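Local coordinates for DNA methyltransferase (Nicotiana tabacum, PDB 4ONQ), which probably methylates DNA at cytosine C5 with S-adenosylmethionine as donor, the chain being its catalytic domain with sinefungin bound, at residues 11-16 with 21-26; 66-71 with 213-218. The protein carries 5 engineered substitutions. All coordinates share one frame; numbering follows the deposited sequence.

Interaction 1 lies at the surface, pairing two pieces of the loop that precedes strand 39-45, whereas interaction 2 is buried, bringing the edge strand 66-69 and the short 3-10 turn after it against helix 213-220. The first is made of apolar side chains and backbone with no hydrogen bond across it. The second is smaller and depends on one hydroxyl-hydroxyl bond beside a methyl contact. Their centres are about 12 Å apart, and 66-71 connects them: Glu-66 OE2 accepts from Phe-15 N, and Met-12 O is hydrogen-bonded to Asp-69 N. The loop 11-16 is thus fastened to the strand that interaction 2 packs against the helix.

Interaction 1. Residues 11-16 with 21-26; sequences PMIGFG and PLPAMV
Pro-23 presses its ring against both Ile-13 and the peptide after Phe-15. Ile-13 CD1 comes within 3.9 Å of Pro-23 CD, the two side chains sliding past each other in opposite directions. With Ile-13 CG1 between the backbone N and the carbonyl carbon (chi1 51°) and the chain extended beyond it, CD1 is carried to the proline ring. The other centre of contact is a carbonyl oxygen: Phe-15 O lies 3.6 Å from Pro-23 CD and, in a tight approach, 3.2 Å from Val-26 CG1. Val-26 also packs CG1 against Phe-15 CB at 4.3 Å. At the edge, Leu-22 CD2 rests 4.0 Å from Gly-16 CA; a side chain on this glycine would run into that methyl. Replacing Pro-23 by an alanine would probably open a gap beside Ile-13 CD1 and Phe-15 O and leave the 21-26 backbone freer to turn. Behind these contacts, a type II' beta turn from Ile-13 to Gly-16, closed by Gly-16 N to Ile-13 O at 2.7 Å, presents Phe-15 O and the Ile-13 side chain to 21-26. Gly-14 takes the positive-phi corner of the turn. Tyr-72 also touches Ile-13, while Arg-28 and Val-88 touch Phe-15. With about 253 Å² buried and no hydrogen bond across, these two pieces of the loop meet through apolar side chains and van der Waals contact with one carbonyl, a contact that sets little direction of its own.

Interaction 2. Residues 66-71 with 213-218; sequences EFVDSK and VDTVAY
A buried hydroxyl pair with a methyl contact beside it joins the edge of the central sheet to a helix: Ser-70, just past strand 66-69, meets Thr-215 in the first turn of helix 213-220. Ser-70 OG donates to Thr-215 OG1 at 2.8 Å. Ser-70 holds OG anti to its carbonyl carbon (chi1 -71°), which brings the hydroxyl across to the helix. Thr-215 OG1 has a second partner in Gln-212 OE1, just ahead of the helix; as an amide oxygen can only accept, the threonine hydroxyl probably passes its proton on to it, making a short chain from serine to threonine to glutamine. The other branch of Thr-215 does the apolar work. Its CG2, anti to the backbone N, meets Val-68 CG2 tip to tip at 3.9 Å, so one residue spends its hydroxyl on the turn and its methyl on the strand. Beyond them, Val-68 and Thr-215 both touch Tyr-82 of the adjacent strand 79-84, and Phe-73 also packs on Thr-215. The turn bearing Ser-70 is shaped by an Asx turn: Asp-69 OD1 accepts from Lys-71 N at 3.1 Å, the N-H coming from above the carboxylate plane, 37° out of it. Further along the helix, Val-216 and Ala-217 pack on Ala-246 of helix 242-249. The Thr-215 side chain is about 11 Å from the bound sinefungin. Seven strands, of which only 79-84, next to the edge strand 66-69, runs against the others, with helices packed on the sheet, are characteristic of the Rossmann-like class I methyltransferase fold, here in the DRM-type domain. In this chain 66-69 and 79-84 come before strand 231-236, consistent with the rearranged motif order that gives the DRM family its name.

Interaction 1. Residues 11-16 with 21-26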
# COMPACT_ATOMS: atom_id res chain seq x y z
N PRO A 11 0.03 19.20 -5.79
CA PRO A 11 0.59 17.91 -6.10
C PRO A 11 0.70 17.14 -4.83
O PRO A 11 1.17 17.65 -3.85
CB PRO A 11 1.98 18.27 -6.60
CG PRO A 11 2.18 19.66 -6.28
CD PRO A 11 1.13 20.07 -5.38
N MET A 12 0.28 15.89 -4.83
CA MET A 12 0.24 15.10 -3.62
C MET A 12 1.57 14.46 -3.32
O MET A 12 1.75 13.30 -3.50
CB MET A 12 -0.80 14.03 -3.74
CG MET A 12 -1.96 14.28 -2.84
SD MET A 12 -2.95 12.84 -2.53
CE MET A 12 -4.25 13.19 -3.67
N ILE A 13 2.51 15.25 -2.86
CA ILE A 13 3.80 14.73 -2.61
C ILE A 13 4.13 14.71 -1.15
O ILE A 13 5.23 14.49 -0.78
CB ILE A 13 4.83 15.50 -3.39
CG1 ILE A 13 4.67 16.99 -3.16
CG2 ILE A 13 4.67 15.20 -4.86
CD1 ILE A 13 5.91 17.77 -3.50
N GLY A 14 3.15 14.95 -0.32
CA GLY A 14 3.42 14.95 1.09
C GLY A 14 4.50 15.93 1.43
O GLY A 14 4.48 17.05 0.96
N PHE A 15 5.45 15.50 2.23
CA PHE A 15 6.56 16.33 2.62
C PHE A 15 7.62 16.14 1.61
O PHE A 15 8.69 16.64 1.76
CB PHE A 15 7.12 15.93 3.96
CG PHE A 15 6.18 16.12 5.07
CD1 PHE A 15 5.76 17.37 5.40
CD2 PHE A 15 5.71 15.07 5.78
CE1 PHE A 15 4.88 17.58 6.42
CE2 PHE A 15 4.82 15.25 6.80
CZ PHE A 15 4.41 16.51 7.13
N GLY A 16 7.35 15.35 0.61
CA GLY A 16 8.32 15.15 -0.45
C GLY A 16 8.31 13.75 -1.03
O GLY A 16 8.07 12.77 -0.33
N PRO A 21 11.14 17.69 -7.11
CA PRO A 21 11.83 18.62 -6.24
C PRO A 21 11.08 18.78 -4.96
O PRO A 21 9.87 18.86 -5.00
CB PRO A 21 11.70 19.91 -7.01
CG PRO A 21 10.40 19.79 -7.66
CD PRO A 21 10.46 18.40 -8.19
N LEU A 22 11.79 18.87 -3.86
CA LEU A 22 11.22 18.95 -2.53
C LEU A 22 10.30 20.15 -2.48
O LEU A 22 10.57 21.16 -3.11
CB LEU A 22 12.32 19.06 -1.47
CG LEU A 22 12.98 17.74 -1.09
CD1 LEU A 22 13.63 17.84 0.28
CD2 LEU A 22 11.97 16.61 -1.13
N PRO A 23 9.20 20.06 -1.74
CA PRO A 23 8.42 21.27 -1.73
C PRO A 23 9.17 22.34 -0.98
O PRO A 23 10.24 22.07 -0.46
CB PRO A 23 7.16 20.86 -0.97
CG PRO A 23 7.51 19.72 -0.21
CD PRO A 23 8.61 19.02 -0.91
N ALA A 24 8.62 23.53 -0.92
CA ALA A 24 9.30 24.64 -0.26
C ALA A 24 9.24 24.37 1.24
O ALA A 24 9.95 24.98 2.04
CB ALA A 24 8.60 25.94 -0.57
N MET A 25 8.30 23.53 1.66
CA MET A 25 8.11 23.22 3.08
C MET A 25 8.15 21.72 3.38
O MET A 25 7.25 20.99 3.02
CB MET A 25 6.77 23.75 3.57
CG MET A 25 6.50 23.44 5.04
SD MET A 25 7.65 24.33 6.12
CE MET A 25 6.66 24.86 7.53
N VAL A 26 9.19 21.28 4.10
CA VAL A 26 9.45 19.88 4.38
C VAL A 26 9.59 19.65 5.89
O VAL A 26 10.09 18.65 6.34
CB VAL A 26 10.75 19.46 3.73
CG1 VAL A 26 10.87 17.97 3.69
CG2 VAL A 26 10.82 20.00 2.34

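Interaction 2. Residues 66-71 with 213-218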
# COMPACT_ATOMS: atom_id res chain seq x y z
N GLU A 66 -0.36 13.10 6.09
CA GLU A 66 0.51 13.39 4.97
C GLU A 66 -0.11 12.72 3.75
O GLU A 66 -0.17 11.49 3.67
CB GLU A 66 1.92 12.86 5.22
CG GLU A 66 2.85 12.98 4.03
CD GLU A 66 4.27 12.50 4.31
OE1 GLU A 66 4.47 11.73 5.28
OE2 GLU A 66 5.18 12.90 3.56
N PHE A 67 -0.59 13.54 2.82
CA PHE A 67 -1.26 13.02 1.64
C PHE A 67 -0.26 12.79 0.52
O PHE A 67 0.49 13.69 0.15
CB PHE A 67 -2.35 13.98 1.17
CG PHE A 67 -3.49 14.12 2.14
CD1 PHE A 67 -4.39 13.08 2.32
CD2 PHE A 67 -3.68 15.30 2.85
CE1 PHE A 67 -5.45 13.20 3.20
CE2 PHE A 67 -4.73 15.43 3.73
CZ PHE A 67 -5.62 14.38 3.91
N VAL A 68 -0.26 11.58 -0.01
CA VAL A 68 0.64 11.24 -1.11
C VAL A 68 0.00 10.26 -2.10
O VAL A 68 -0.76 9.36 -1.73
CB VAL A 68 2.05 10.79 -0.60
CG1 VAL A 68 1.98 10.29 0.82
CG2 VAL A 68 2.67 9.74 -1.52
N ASP A 69 0.29 10.51 -3.37
CA ASP A 69 -0.20 9.69 -4.47
C ASP A 69 0.92 8.76 -4.89
O ASP A 69 2.04 9.21 -5.14
CB ASP A 69 -0.61 10.60 -5.64
CG ASP A 69 -1.43 9.88 -6.69
OD1 ASP A 69 -1.19 8.67 -6.93
OD2 ASP A 69 -2.32 10.52 -7.28
N SER A 70 0.63 7.47 -4.96
CA SER A 70 1.67 6.49 -5.25
C SER A 70 2.12 6.54 -6.70
O SER A 70 3.01 5.79 -7.11
CB SER A 70 1.22 5.08 -4.88
OG SER A 70 1.15 4.94 -3.47
N LYS A 71 1.58 7.46 -7.45
CA LYS A 71 1.96 7.60 -8.82
C LYS A 71 3.33 8.16 -8.92
O LYS A 71 3.94 8.13 -9.94
CB LYS A 71 1.00 8.51 -9.51
CG LYS A 71 1.28 9.95 -9.36
CD LYS A 71 0.17 10.73 -9.95
CE LYS A 71 0.44 12.19 -10.05
NZ LYS A 71 -0.72 12.89 -10.59
N VAL A 213 4.09 -0.79 -1.72
CA VAL A 213 5.31 -1.02 -0.95
C VAL A 213 6.41 0.06 -1.09
O VAL A 213 7.07 0.39 -0.11
CB VAL A 213 5.88 -2.43 -1.22
CG1 VAL A 213 7.20 -2.63 -0.52
CG2 VAL A 213 4.87 -3.50 -0.77
N ASP A 214 6.60 0.60 -2.29
CA ASP A 214 7.65 1.60 -2.51
C ASP A 214 7.37 2.89 -1.73
O ASP A 214 8.29 3.51 -1.17
CB ASP A 214 7.81 1.92 -4.00
CG ASP A 214 8.08 0.69 -4.86
OD1 ASP A 214 9.26 0.27 -4.95
OD2 ASP A 214 7.13 0.15 -5.46
N THR A 215 6.10 3.28 -1.68
CA THR A 215 5.65 4.47 -0.97
C THR A 215 5.91 4.34 0.54
O THR A 215 6.60 5.16 1.18
CB THR A 215 4.13 4.70 -1.21
OG1 THR A 215 3.84 4.63 -2.61
CG2 THR A 215 3.67 6.05 -0.67
N VAL A 216 5.35 3.27 1.10
CA VAL A 216 5.50 2.98 2.51
C VAL A 216 6.97 2.86 2.89
O VAL A 216 7.39 3.38 3.93
CB VAL A 216 4.77 1.68 2.88
CG1 VAL A 216 5.04 1.32 4.33
CG2 VAL A 216 3.28 1.83 2.62
N ALA A 217 7.76 2.21 2.05
CA ALA A 217 9.18 2.03 2.34
C ALA A 217 9.89 3.37 2.33
O ALA A 217 10.80 3.59 3.14
CB ALA A 217 9.82 1.09 1.34
N TYR A 218 9.48 4.25 1.42
CA TYR A 218 10.04 5.60 1.40
C TYR A 218 9.79 6.28 2.74
O TYR A 218 10.68 6.95 3.26
CB TYR A 218 9.44 6.43 0.27
CG TYR A 218 10.00 7.83 0.17
CD1 TYR A 218 11.30 8.06 -0.27
CD2 TYR A 218 9.23 8.93 0.51
CE1 TYR A 218 11.81 9.34 -0.37
CE2 TYR A 218 9.73 10.22 0.42
CZ TYR A 218 11.02 10.42 -0.02
OH TYR A 218 11.51 11.70 -0.12